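PDB 4K7C: aminopeptidase C from Lactobacillus rhamnosus, which probably removes amino acids from the N-terminal ends of peptides, acting as a papain-like cysteine peptidase. Local coordinates for residues 38-43 against 324-329; 110-115 against 206-211; 228-231 against 237-240. All blocks are in the same frame, centred on the assembly; numbering follows the deposited sequence.

The three contacts lie far apart on one chain of a six-chain assembly, all within the peptidase C1-like region. Interaction 1, between the turn joining helix 23-39 to helix 42-47 and segment 324-329, which holds the short strand 325-326, spans the longest piece of chain, and both other contacts fall within that span. Interaction 2 joins helix 96-117 to helix 197-219, on the opposite side of the chain's centre from interaction 1. Strand 226-231 follows helix 197-219 and begins the hairpin of interaction 3. Between centres, interaction 1 is about 44 Å from each of the others, which are about 39 Å apart. Each contact has another subunit beside it, so all three lie close to contacts between subunits.

Interaction 1: 38-43 against 324-329; sequences TAENTD and SSDRQL
E40 and D326 meet carboxylate to carboxylate, with OE2 of E40 2.5 Å from OD2 of D326. Two acid oxygens this close suggest that one group holds a proton and shares it, although hydrogens are not located here. The side chains run across each other at about a right angle, and their carboxylate planes are turned 75° apart. D326 OD2 is also 3.2 Å from OE1 of E40, two acceptors with no bond between them. At the margin, CD1 of L329 touches OE2 of E40 at 4.0 Å.

The torsions explain the reach: CG of E40 stands anti to the backbone N (chi1 -172°) and the chain stays extended beyond it, which carries the acid over to the other segment. D326 is fixed from behind. Its OD1 accepts from Q328 N at 3.0 Å, nearly in line with the C-O bond, and from L329 N at 2.9 Å, from above the carboxylate plane. This double grip leaves OD2 turned to E40, whose OE1 in turn bonds a glycerol probably left from crystallisation.

Further out, E40 is the first residue to leave helix 23-39, and N41 caps the next helix, its OD1 accepting from D43 N at 3.0 Å. The ND2 of N41 is held by the carbonyl of N335, and N32 of a second subunit packs on E40. The contact thus sets a helix-to-helix turn with an Asn N-cap against an Asx turn that begins at D326, the last residue of the short strand 325-326.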
ATOM      1  N   THR A  38      -0.935 -26.472   1.434  1.00 13.14           N
ATOM      2  CA  THR A  38      -0.253 -27.740   1.071  1.00 15.43           C
ATOM      3  C   THR A  38      -1.219 -28.762   0.448  1.00 14.54           C
ATOM      4  O   THR A  38      -0.976 -29.390  -0.537  1.00 13.46           O
ATOM      5  CB  THR A  38       0.525 -28.331   2.298  1.00 15.15           C
ATOM      6  OG1 THR A  38       1.488 -27.356   2.725  1.00 15.35           O
ATOM      7  CG2 THR A  38       1.191 -29.630   1.840  1.00 15.08           C
ATOM      8  N   ALA A  39      -2.411 -28.839   0.996  1.00 14.71           N
ATOM      9  CA  ALA A  39      -3.412 -29.810   0.638  1.00 15.80           C
ATOM     10  C   ALA A  39      -4.380 -29.473  -0.478  1.00 16.63           C
ATOM     11  O   ALA A  39      -5.118 -30.361  -0.887  1.00 16.10           O
ATOM     12  CB  ALA A  39      -4.247 -30.095   1.877  1.00 15.62           C
ATOM     13  N   GLU A  40      -4.380 -28.229  -0.968  1.00 14.19           N
ATOM     14  CA  GLU A  40      -5.435 -27.765  -1.890  1.00 13.35           C
ATOM     15  C   GLU A  40      -5.182 -28.438  -3.282  1.00 14.08           C
ATOM     16  O   GLU A  40      -4.045 -28.635  -3.722  1.00 14.51           O
ATOM     17  CB  GLU A  40      -5.486 -26.257  -1.939  1.00 15.20           C
ATOM     18  CG  GLU A  40      -6.695 -25.790  -2.728  1.00 16.30           C
ATOM     19  CD  GLU A  40      -7.148 -24.375  -2.417  1.00 16.47           C
ATOM     20  OE1 GLU A  40      -6.579 -23.788  -1.461  1.00 16.66           O
ATOM     21  OE2 GLU A  40      -8.139 -23.923  -3.120  1.00 19.24           O
ATOM     22  N   ASN A  41      -6.286 -28.885  -3.848  1.00 13.83           N
ATOM     23  CA  ASN A  41      -6.358 -29.803  -4.979  1.00 14.41           C
ATOM     24  C   ASN A  41      -6.920 -29.120  -6.217  1.00 12.73           C
ATOM     25  O   ASN A  41      -8.137 -28.803  -6.323  1.00 14.76           O
ATOM     26  CB  ASN A  41      -7.273 -30.905  -4.521  1.00 14.53           C
ATOM     27  CG  ASN A  41      -7.505 -31.962  -5.551  1.00 16.21           C
ATOM     28  OD1 ASN A  41      -6.857 -32.081  -6.597  1.00 14.37           O
ATOM     29  ND2 ASN A  41      -8.495 -32.706  -5.292  1.00 15.32           N
ATOM     30  N   THR A  42      -6.058 -28.986  -7.200  1.00 16.40           N
ATOM     31  CA  THR A  42      -6.400 -28.386  -8.459  1.00 17.03           C
ATOM     32  C   THR A  42      -7.468 -29.221  -9.225  1.00 17.76           C
ATOM     33  O   THR A  42      -8.235 -28.652  -9.961  1.00 19.21           O
ATOM     34  CB  THR A  42      -5.161 -28.164  -9.255  1.00 17.00           C
ATOM     35  OG1 THR A  42      -4.409 -27.175  -8.566  1.00 17.09           O
ATOM     36  CG2 THR A  42      -5.464 -27.659 -10.621  1.00 19.85           C
ATOM     37  N   ASP A  43      -7.554 -30.513  -9.005  1.00 15.84           N
ATOM     38  CA  ASP A  43      -8.657 -31.326  -9.640  1.00 16.04           C
ATOM     39  C   ASP A  43     -10.071 -30.798  -9.256  1.00 17.03           C
ATOM     40  O   ASP A  43     -11.021 -30.833 -10.031  1.00 15.92           O
ATOM     41  CB  ASP A  43      -8.611 -32.778  -9.258  1.00 17.63           C
ATOM     42  CG  ASP A  43      -7.311 -33.494  -9.758  1.00 21.93           C
ATOM     43  OD1 ASP A  43      -6.567 -32.914 -10.543  1.00 25.88           O
ATOM     44  OD2 ASP A  43      -7.017 -34.610  -9.286  1.00 20.69           O
ATOM     45  N   SER A 324     -14.291 -27.700   4.635  1.00 16.33           N
ATOM     46  CA  SER A 324     -13.874 -28.185   3.293  1.00 18.67           C
ATOM     47  C   SER A 324     -14.152 -27.134   2.218  1.00 17.66           C
ATOM     48  O   SER A 324     -14.773 -27.330   1.179  1.00 18.98           O
ATOM     49  CB  SER A 324     -14.458 -29.602   3.053  1.00 21.56           C
ATOM     50  OG  SER A 324     -14.025 -30.144   1.854  1.00 27.58           O
ATOM     51  N   SER A 325     -13.581 -25.950   2.474  1.00 19.05           N
ATOM     52  CA  SER A 325     -13.848 -24.807   1.689  1.00 18.38           C
ATOM     53  C   SER A 325     -12.627 -23.920   1.443  1.00 15.13           C
ATOM     54  O   SER A 325     -11.839 -23.684   2.319  1.00 16.43           O
ATOM     55  CB  SER A 325     -14.983 -23.938   2.304  1.00 15.77           C
ATOM     56  OG  SER A 325     -14.624 -23.517   3.579  1.00 17.39           O
ATOM     57  N   ASP A 326     -12.542 -23.384   0.242  1.00 16.98           N
ATOM     58  CA  ASP A 326     -11.586 -22.308  -0.036  1.00 16.33           C
ATOM     59  C   ASP A 326     -12.483 -21.027  -0.162  1.00 18.88           C
ATOM     60  O   ASP A 326     -13.140 -20.825  -1.169  1.00 18.26           O
ATOM     61  CB  ASP A 326     -10.817 -22.533  -1.328  1.00 17.29           C
ATOM     62  CG  ASP A 326      -9.871 -21.405  -1.676  1.00 17.11           C
ATOM     63  OD1 ASP A 326     -10.148 -20.216  -1.314  1.00 17.55           O
ATOM     64  OD2 ASP A 326      -8.866 -21.682  -2.401  1.00 17.05           O
ATOM     65  N   ARG A 327     -12.420 -20.208   0.872  1.00 18.48           N
ATOM     66  CA  ARG A 327     -13.295 -19.028   1.011  1.00 22.19           C
ATOM     67  C   ARG A 327     -12.835 -17.781   0.303  1.00 22.74           C
ATOM     68  O   ARG A 327     -13.551 -16.768   0.306  1.00 24.09           O
ATOM     69  CB  ARG A 327     -13.563 -18.798   2.507  1.00 21.05           C
ATOM     70  CG  ARG A 327     -14.356 -19.985   2.982  1.00 27.16           C
ATOM     71  CD  ARG A 327     -14.849 -19.934   4.370  1.00 29.39           C
ATOM     72  NE  ARG A 327     -13.829 -19.932   5.402  1.00 36.79           N
ATOM     73  CZ  ARG A 327     -12.958 -20.914   5.679  1.00 40.79           C
ATOM     74  NH1 ARG A 327     -12.798 -22.052   4.948  1.00 33.33           N
ATOM     75  NH2 ARG A 327     -12.191 -20.723   6.741  1.00 43.88           N
ATOM     76  N   GLN A 328     -11.684 -17.865  -0.349  1.00 20.95           N
ATOM     77  CA  GLN A 328     -11.229 -16.845  -1.242  1.00 18.77           C
ATOM     78  C   GLN A 328     -11.663 -17.137  -2.648  1.00 19.75           C
ATOM     79  O   GLN A 328     -12.243 -16.239  -3.327  1.00 21.53           O
ATOM     80  CB  GLN A 328      -9.672 -16.598  -1.107  1.00 22.20           C
ATOM     81  CG  GLN A 328      -9.159 -15.586  -2.125  1.00 22.59           C
ATOM     82  CD  GLN A 328      -9.797 -14.181  -1.936  1.00 25.84           C
ATOM     83  OE1 GLN A 328     -10.205 -13.531  -2.927  1.00 29.13           O
ATOM     84  NE2 GLN A 328      -9.928 -13.753  -0.656  1.00 24.91           N
ATOM     85  N   LEU A 329     -11.386 -18.329  -3.148  1.00 15.95           N
ATOM     86  CA  LEU A 329     -11.763 -18.730  -4.498  1.00 15.66           C
ATOM     87  C   LEU A 329     -13.266 -19.031  -4.547  1.00 16.89           C
ATOM     88  O   LEU A 329     -13.809 -19.094  -5.598  1.00 18.25           O
ATOM     89  CB  LEU A 329     -10.977 -19.896  -4.996  1.00 19.08           C
ATOM     90  CG  LEU A 329      -9.518 -19.571  -5.138  1.00 19.65           C
ATOM     91  CD1 LEU A 329      -8.768 -20.813  -5.635  1.00 22.04           C
ATOM     92  CD2 LEU A 329      -9.268 -18.362  -6.077  1.00 20.34           C
TER

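Interaction 2: 110-115 against 206-211; sequences YFYENV and KMLAED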
ATOM      1  N   TYR A 110     -36.803 -10.294  24.117  1.00 19.56           N
ATOM      2  CA  TYR A 110     -36.735 -11.763  24.188  1.00 19.30           C
ATOM      3  C   TYR A 110     -35.866 -12.278  25.311  1.00 21.51           C
ATOM      4  O   TYR A 110     -36.324 -13.103  26.096  1.00 17.68           O
ATOM      5  CB  TYR A 110     -36.353 -12.390  22.821  1.00 22.94           C
ATOM      6  CG  TYR A 110     -36.893 -13.776  22.614  1.00 26.55           C
ATOM      7  CD1 TYR A 110     -38.073 -13.959  21.936  1.00 27.78           C
ATOM      8  CD2 TYR A 110     -36.234 -14.895  23.057  1.00 32.72           C
ATOM      9  CE1 TYR A 110     -38.604 -15.192  21.699  1.00 32.23           C
ATOM     10  CE2 TYR A 110     -36.782 -16.161  22.833  1.00 35.19           C
ATOM     11  CZ  TYR A 110     -37.974 -16.290  22.177  1.00 33.84           C
ATOM     12  OH  TYR A 110     -38.560 -17.506  21.902  1.00 47.04           O
ATOM     13  N   PHE A 111     -34.655 -11.719  25.450  1.00 19.65           N
ATOM     14  CA  PHE A 111     -33.745 -12.063  26.508  1.00 18.55           C
ATOM     15  C   PHE A 111     -34.356 -11.780  27.900  1.00 19.84           C
ATOM     16  O   PHE A 111     -34.282 -12.615  28.796  1.00 20.25           O
ATOM     17  CB  PHE A 111     -32.419 -11.302  26.325  1.00 19.66           C
ATOM     18  CG  PHE A 111     -31.466 -11.468  27.474  1.00 18.67           C
ATOM     19  CD1 PHE A 111     -30.614 -12.564  27.559  1.00 20.84           C
ATOM     20  CD2 PHE A 111     -31.376 -10.479  28.427  1.00 16.75           C
ATOM     21  CE1 PHE A 111     -29.740 -12.664  28.643  1.00 17.02           C
ATOM     22  CE2 PHE A 111     -30.563 -10.577  29.506  1.00 16.27           C
ATOM     23  CZ  PHE A 111     -29.700 -11.680  29.623  1.00 16.02           C
ATOM     24  N   TYR A 112     -34.959 -10.616  28.075  1.00 17.44           N
ATOM     25  CA  TYR A 112     -35.523 -10.269  29.379  1.00 18.19           C
ATOM     26  C   TYR A 112     -36.628 -11.276  29.731  1.00 19.12           C
ATOM     27  O   TYR A 112     -36.785 -11.656  30.906  1.00 19.21           O
ATOM     28  CB  TYR A 112     -36.079  -8.883  29.388  1.00 20.19           C
ATOM     29  CG  TYR A 112     -35.091  -7.774  29.193  1.00 19.12           C
ATOM     30  CD1 TYR A 112     -33.801  -7.821  29.738  1.00 17.46           C
ATOM     31  CD2 TYR A 112     -35.444  -6.612  28.486  1.00 18.70           C
ATOM     32  CE1 TYR A 112     -32.899  -6.758  29.623  1.00 17.27           C
ATOM     33  CE2 TYR A 112     -34.560  -5.539  28.358  1.00 17.50           C
ATOM     34  CZ  TYR A 112     -33.265  -5.608  28.872  1.00 18.08           C
ATOM     35  OH  TYR A 112     -32.330  -4.558  28.767  1.00 18.55           O
ATOM     36  N   GLU A 113     -37.420 -11.654  28.759  1.00 20.16           N
ATOM     37  CA  GLU A 113     -38.539 -12.570  29.018  1.00 19.96           C
ATOM     38  C   GLU A 113     -37.969 -13.950  29.367  1.00 22.22           C
ATOM     39  O   GLU A 113     -38.519 -14.684  30.232  1.00 20.61           O
ATOM     40  CB  GLU A 113     -39.524 -12.613  27.838  1.00 20.69           C
ATOM     41  CG  GLU A 113     -40.379 -11.346  27.740  1.00 21.52           C
ATOM     42  CD  GLU A 113     -41.288 -11.191  28.953  1.00 22.95           C
ATOM     43  OE1 GLU A 113     -41.801 -12.273  29.393  1.00 26.24           O
ATOM     44  OE2 GLU A 113     -41.472 -10.053  29.456  1.00 22.82           O
ATOM     45  N   ASN A 114     -36.878 -14.322  28.715  1.00 21.58           N
ATOM     46  CA  ASN A 114     -36.190 -15.593  29.071  1.00 20.04           C
ATOM     47  C   ASN A 114     -35.593 -15.599  30.454  1.00 19.96           C
ATOM     48  O   ASN A 114     -35.655 -16.634  31.174  1.00 21.88           O
ATOM     49  CB  ASN A 114     -35.167 -16.005  28.002  1.00 21.49           C
ATOM     50  CG  ASN A 114     -35.825 -16.679  26.815  1.00 26.91           C
ATOM     51  OD1 ASN A 114     -36.903 -17.244  26.938  1.00 28.31           O
ATOM     52  ND2 ASN A 114     -35.172 -16.640  25.637  1.00 25.75           N
ATOM     53  N   VAL A 115     -35.036 -14.465  30.870  1.00 19.21           N
ATOM     54  CA  VAL A 115     -34.517 -14.305  32.170  1.00 19.99           C
ATOM     55  C   VAL A 115     -35.643 -14.376  33.232  1.00 21.81           C
ATOM     56  O   VAL A 115     -35.454 -15.005  34.310  1.00 21.66           O
ATOM     57  CB  VAL A 115     -33.817 -12.924  32.352  1.00 21.09           C
ATOM     58  CG1 VAL A 115     -33.471 -12.675  33.769  1.00 20.33           C
ATOM     59  CG2 VAL A 115     -32.500 -12.902  31.546  1.00 22.68           C
ATOM     60  N   LYS A 206     -38.268   0.526  31.270  1.00 20.78           N
ATOM     61  CA  LYS A 206     -37.208   1.481  31.425  1.00 22.03           C
ATOM     62  C   LYS A 206     -35.932   0.890  30.752  1.00 20.93           C
ATOM     63  O   LYS A 206     -35.241   1.642  30.045  1.00 22.23           O
ATOM     64  CB  LYS A 206     -36.988   1.810  32.902  1.00 24.94           C
ATOM     65  CG  LYS A 206     -35.704   2.581  33.233  1.00 33.61           C
ATOM     66  CD  LYS A 206     -35.085   2.267  34.619  1.00 42.52           C
ATOM     67  CE  LYS A 206     -33.522   2.293  34.651  1.00 45.25           C
ATOM     68  NZ  LYS A 206     -32.854   0.979  34.315  1.00 40.32           N
HETATM   69  N   MSE A 207     -35.696  -0.406  30.963  1.00 19.20           N
HETATM   70  CA  MSE A 207     -34.507  -1.141  30.381  1.00 18.38           C
HETATM   71  C   MSE A 207     -34.559  -1.067  28.867  1.00 18.70           C
HETATM   72  O   MSE A 207     -33.554  -0.722  28.208  1.00 16.89           O
HETATM   73  CB  MSE A 207     -34.468  -2.592  30.773  1.00 18.95           C
HETATM   74  CG  MSE A 207     -34.233  -2.703  32.271  1.00 21.82           C
HETATM   75 SE   MSE A 207     -34.618  -4.569  32.792  1.00 21.93          SE
HETATM   76  CE  MSE A 207     -34.233  -4.103  34.638  1.00 24.14           C
ATOM     77  N   LEU A 208     -35.725  -1.299  28.318  1.00 16.93           N
ATOM     78  CA  LEU A 208     -35.963  -1.244  26.870  1.00 18.44           C
ATOM     79  C   LEU A 208     -35.789   0.143  26.320  1.00 17.83           C
ATOM     80  O   LEU A 208     -35.268   0.265  25.206  1.00 16.28           O
ATOM     81  CB  LEU A 208     -37.298  -1.848  26.462  1.00 16.30           C
ATOM     82  CG  LEU A 208     -37.372  -3.377  26.607  1.00 15.23           C
ATOM     83  CD1 LEU A 208     -38.756  -3.850  26.363  1.00 15.51           C
ATOM     84  CD2 LEU A 208     -36.476  -4.090  25.662  1.00 18.44           C
ATOM     85  N   ALA A 209     -36.194   1.192  27.057  1.00 18.48           N
ATOM     86  CA  ALA A 209     -36.020   2.581  26.606  1.00 17.16           C
ATOM     87  C   ALA A 209     -34.530   2.859  26.402  1.00 18.23           C
ATOM     88  O   ALA A 209     -34.150   3.463  25.466  1.00 17.14           O
ATOM     89  CB  ALA A 209     -36.576   3.626  27.557  1.00 18.01           C
ATOM     90  N   GLU A 210     -33.728   2.416  27.336  1.00 16.94           N
ATOM     91  CA  GLU A 210     -32.266   2.529  27.235  1.00 17.15           C
ATOM     92  C   GLU A 210     -31.733   1.725  26.074  1.00 17.09           C
ATOM     93  O   GLU A 210     -30.897   2.251  25.357  1.00 17.09           O
ATOM     94  CB  GLU A 210     -31.651   2.041  28.546  1.00 17.49           C
ATOM     95  CG  GLU A 210     -32.008   2.918  29.735  1.00 18.33           C
ATOM     96  CD  GLU A 210     -31.865   2.262  31.102  1.00 23.63           C
ATOM     97  OE1 GLU A 210     -31.816   0.999  31.148  1.00 19.95           O
ATOM     98  OE2 GLU A 210     -31.734   3.018  32.076  1.00 24.28           O
ATOM     99  N   ASP A 211     -32.131   0.470  25.913  1.00 16.16           N
ATOM    100  CA  ASP A 211     -31.716  -0.311  24.771  1.00 16.64           C
ATOM    101  C   ASP A 211     -32.082   0.345  23.426  1.00 17.83           C
ATOM    102  O   ASP A 211     -31.286   0.306  22.469  1.00 15.60           O
ATOM    103  CB  ASP A 211     -32.287  -1.737  24.837  1.00 17.61           C
ATOM    104  CG  ASP A 211     -31.946  -2.453  26.145  1.00 17.15           C
ATOM    105  OD1 ASP A 211     -31.001  -1.956  26.815  1.00 16.64           O
ATOM    106  OD2 ASP A 211     -32.672  -3.485  26.489  1.00 16.38           O
TER
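Y112 on helix 96-117 reaches across to D211 on helix 197-219, the two side chains coming from opposite directions. Its ring and the carboxylate are only 29° from coplanar, and OD2 of D211 lies at the ring's edge, near its plane, 2.5 Å from OH of Y112. M207, a selenomethionine, crosses the tyrosine at a slant: its SE sits over one face, 4.3 Å from the ring centroid and 15° off the normal, in a Met-aromatic contact. Nearer the backbone, CB of M207 comes within 3.5 Å of OH of Y112. L208 slides past in the reverse sense along the rim, where its CD2 meets CE2 of Y112 at 3.6 Å. With CG of Y112 anti to its carbonyl carbon (chi1 -65°), the ring is directed out of its own helix into this three-residue seat. The axes of segments 110-115 and 206-211 run roughly antiparallel and come no nearer than 11.9 Å, a spacing bridged by the long tyrosine.

Helix 170-192 lies alongside: L180 and L187 touch Y112, while K179 forms a salt bridge with OD1 of D211. D183 OD2 offers the hydroxyl a second, weak option, so its proton is not firmly assigned to D211. A buried phenol among two acids and a lysine is consistent with a shared polar network, in which the lysine would probably offset the negative charge gathered round the hydroxyl.

Interaction 3: 228-231 against 237-240; sequences FEYR and YHID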
ATOM      1  N   PHE A 228     -40.115   6.916  -2.400  1.00 25.74           N
ATOM      2  CA  PHE A 228     -39.215   6.025  -3.129  1.00 22.02           C
ATOM      3  C   PHE A 228     -39.133   6.547  -4.569  1.00 24.27           C
ATOM      4  O   PHE A 228     -40.165   6.605  -5.236  1.00 24.20           O
ATOM      5  CB  PHE A 228     -39.808   4.659  -3.092  1.00 22.11           C
ATOM      6  CG  PHE A 228     -38.993   3.572  -3.778  1.00 21.59           C
ATOM      7  CD1 PHE A 228     -37.607   3.530  -3.673  1.00 23.77           C
ATOM      8  CD2 PHE A 228     -39.632   2.567  -4.430  1.00 21.50           C
ATOM      9  CE1 PHE A 228     -36.879   2.528  -4.289  1.00 22.83           C
ATOM     10  CE2 PHE A 228     -38.926   1.511  -4.992  1.00 24.22           C
ATOM     11  CZ  PHE A 228     -37.543   1.503  -4.919  1.00 24.29           C
ATOM     12  N   GLU A 229     -37.943   6.981  -5.025  1.00 23.66           N
ATOM     13  CA  GLU A 229     -37.730   7.449  -6.369  1.00 21.65           C
ATOM     14  C   GLU A 229     -36.615   6.566  -7.010  1.00 21.84           C
ATOM     15  O   GLU A 229     -35.640   6.271  -6.335  1.00 19.17           O
ATOM     16  CB  GLU A 229     -37.178   8.884  -6.334  1.00 24.37           C
ATOM     17  CG  GLU A 229     -38.125   9.971  -5.872  1.00 25.59           C
ATOM     18  CD  GLU A 229     -37.526  11.372  -5.979  1.00 31.92           C
ATOM     19  OE1 GLU A 229     -37.517  11.941  -7.084  1.00 23.04           O
ATOM     20  OE2 GLU A 229     -37.217  11.975  -4.903  1.00 32.96           O
ATOM     21  N   TYR A 230     -36.809   6.115  -8.226  1.00 22.17           N
ATOM     22  CA  TYR A 230     -35.862   5.292  -8.929  1.00 21.59           C
ATOM     23  C   TYR A 230     -36.082   5.368 -10.458  1.00 22.71           C
ATOM     24  O   TYR A 230     -37.084   5.873 -10.915  1.00 22.38           O
ATOM     25  CB  TYR A 230     -35.919   3.839  -8.481  1.00 21.13           C
ATOM     26  CG  TYR A 230     -37.194   3.141  -8.851  1.00 23.49           C
ATOM     27  CD1 TYR A 230     -38.339   3.202  -8.025  1.00 23.53           C
ATOM     28  CD2 TYR A 230     -37.277   2.418 -10.029  1.00 22.35           C
ATOM     29  CE1 TYR A 230     -39.511   2.610  -8.386  1.00 22.44           C
ATOM     30  CE2 TYR A 230     -38.445   1.788 -10.365  1.00 25.65           C
ATOM     31  CZ  TYR A 230     -39.551   1.918  -9.549  1.00 23.20           C
ATOM     32  OH  TYR A 230     -40.659   1.281  -9.927  1.00 25.36           O
ATOM     33  N   ARG A 231     -35.074   4.934 -11.193  1.00 21.80           N
ATOM     34  CA  ARG A 231     -35.152   4.692 -12.616  1.00 24.34           C
ATOM     35  C   ARG A 231     -35.035   3.216 -12.862  1.00 24.32           C
ATOM     36  O   ARG A 231     -34.128   2.526 -12.335  1.00 23.39           O
ATOM     37  CB  ARG A 231     -34.063   5.437 -13.392  1.00 27.94           C
ATOM     38  CG  ARG A 231     -34.408   6.880 -13.528  1.00 26.65           C
ATOM     39  CD  ARG A 231     -33.754   7.562 -14.689  1.00 29.64           C
ATOM     40  NE  ARG A 231     -34.028   9.009 -14.666  1.00 27.59           N
ATOM     41  CZ  ARG A 231     -34.726   9.637 -15.605  1.00 29.86           C
ATOM     42  NH1 ARG A 231     -35.247   8.957 -16.640  1.00 32.18           N
ATOM     43  NH2 ARG A 231     -34.916  10.921 -15.531  1.00 25.57           N
ATOM     44  N   TYR A 237     -38.227   7.041 -15.128  1.00 21.61           N
ATOM     45  CA  TYR A 237     -38.282   7.520 -13.764  1.00 22.24           C
ATOM     46  C   TYR A 237     -39.615   7.146 -13.120  1.00 22.22           C
ATOM     47  O   TYR A 237     -40.666   7.189 -13.773  1.00 22.95           O
ATOM     48  CB  TYR A 237     -38.131   9.041 -13.777  1.00 21.28           C
ATOM     49  CG  TYR A 237     -38.432   9.757 -12.462  1.00 20.85           C
ATOM     50  CD1 TYR A 237     -37.422   9.964 -11.513  1.00 20.61           C
ATOM     51  CD2 TYR A 237     -39.701  10.242 -12.182  1.00 21.30           C
ATOM     52  CE1 TYR A 237     -37.685  10.643 -10.311  1.00 22.14           C
ATOM     53  CE2 TYR A 237     -39.977  10.895 -10.984  1.00 23.89           C
ATOM     54  CZ  TYR A 237     -38.969  11.101 -10.046  1.00 21.06           C
ATOM     55  OH  TYR A 237     -39.281  11.788  -8.912  1.00 21.47           O
ATOM     56  N   HIS A 238     -39.553   6.831 -11.826  1.00 20.50           N
ATOM     57  CA  HIS A 238     -40.726   6.508 -10.995  1.00 21.32           C
ATOM     58  C   HIS A 238     -40.599   7.149  -9.632  1.00 21.39           C
ATOM     59  O   HIS A 238     -39.473   7.243  -9.068  1.00 18.93           O
ATOM     60  CB  HIS A 238     -40.878   4.984 -10.786  1.00 23.24           C
ATOM     61  CG  HIS A 238     -41.014   4.204 -12.049  1.00 26.38           C
ATOM     62  ND1 HIS A 238     -42.240   3.939 -12.614  1.00 29.12           N
ATOM     63  CD2 HIS A 238     -40.105   3.542 -12.813  1.00 28.17           C
ATOM     64  CE1 HIS A 238     -42.079   3.200 -13.706  1.00 28.58           C
ATOM     65  NE2 HIS A 238     -40.793   2.949 -13.855  1.00 27.79           N
ATOM     66  N   ILE A 239     -41.738   7.647  -9.107  1.00 20.03           N
ATOM     67  CA  ILE A 239     -41.813   8.149  -7.750  1.00 21.23           C
ATOM     68  C   ILE A 239     -43.051   7.605  -7.051  1.00 22.87           C
ATOM     69  O   ILE A 239     -44.134   7.636  -7.615  1.00 21.79           O
ATOM     70  CB  ILE A 239     -41.757   9.668  -7.680  1.00 22.86           C
ATOM     71  CG1 ILE A 239     -41.741  10.070  -6.215  1.00 24.07           C
ATOM     72  CG2 ILE A 239     -42.845  10.354  -8.481  1.00 23.27           C
ATOM     73  CD1 ILE A 239     -41.424  11.515  -6.036  1.00 26.67           C
ATOM     74  N   ASP A 240     -42.852   7.061  -5.861  1.00 20.32           N
ATOM     75  CA  ASP A 240     -43.930   6.478  -5.106  1.00 23.09           C
ATOM     76  C   ASP A 240     -43.855   7.168  -3.722  1.00 23.45           C
ATOM     77  O   ASP A 240     -42.852   7.074  -3.006  1.00 26.41           O
ATOM     78  CB  ASP A 240     -43.731   4.979  -5.071  1.00 25.16           C
ATOM     79  CG  ASP A 240     -44.908   4.215  -4.586  1.00 32.92           C
ATOM     80  OD1 ASP A 240     -45.843   4.827  -4.041  1.00 33.10           O
ATOM     81  OD2 ASP A 240     -44.835   2.960  -4.707  1.00 29.90           O
TER
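F228 and D240 bond to each other twice through the backbone, F228 N to D240 O and D240 N to F228 O, each at 2.8 Å. Y230 and H238 form the next hydrogen-bonded pair, with Y230 N giving to H238 O at 3.0 Å and H238 N to Y230 O at 2.8 Å. CA of E229, I239 and Y237, in the non-hydrogen-bonded pairs E229 with I239 and R231 with Y237, point to carbonyls of the hydrogen-bonded ones, as E229 CA does to H238 O at 3.2 Å.

On the face carrying E229 and Y237, OH of Y237 donates to OE1 of E229 at 2.5 Å. The acceptor oxygen is met on its anti side, 34° out of the carboxylate plane, and D372 of a fifth subunit brings a second carboxylate near it. CB of Y237 lies over the centre of the R231 guanidinium, whose NH1 gives to the carbonyl of K235 and NH2 to that of F52 in the fifth subunit; NE has a long, weak ion pair with E55 there.

The other face bears Y230 and H238. CG of Y230 is wedged between its backbone N and carbonyl carbon (chi1 67°), which turns the ring in over CB of H238, 3.9 Å from the ring centroid in a CH-pi contact. The H238 ring is slid aside with little overlap, and its NE2 bonds D232 in the turn.

D240 OD2 is satisfied by K251 and Y252 of helix 245-253, and F228 meets F248 and Y252 edge-to-face. One side of this two-stranded antiparallel hairpin therefore rests on the helix that follows it, while E229, R231 and Y237 face the fifth subunit.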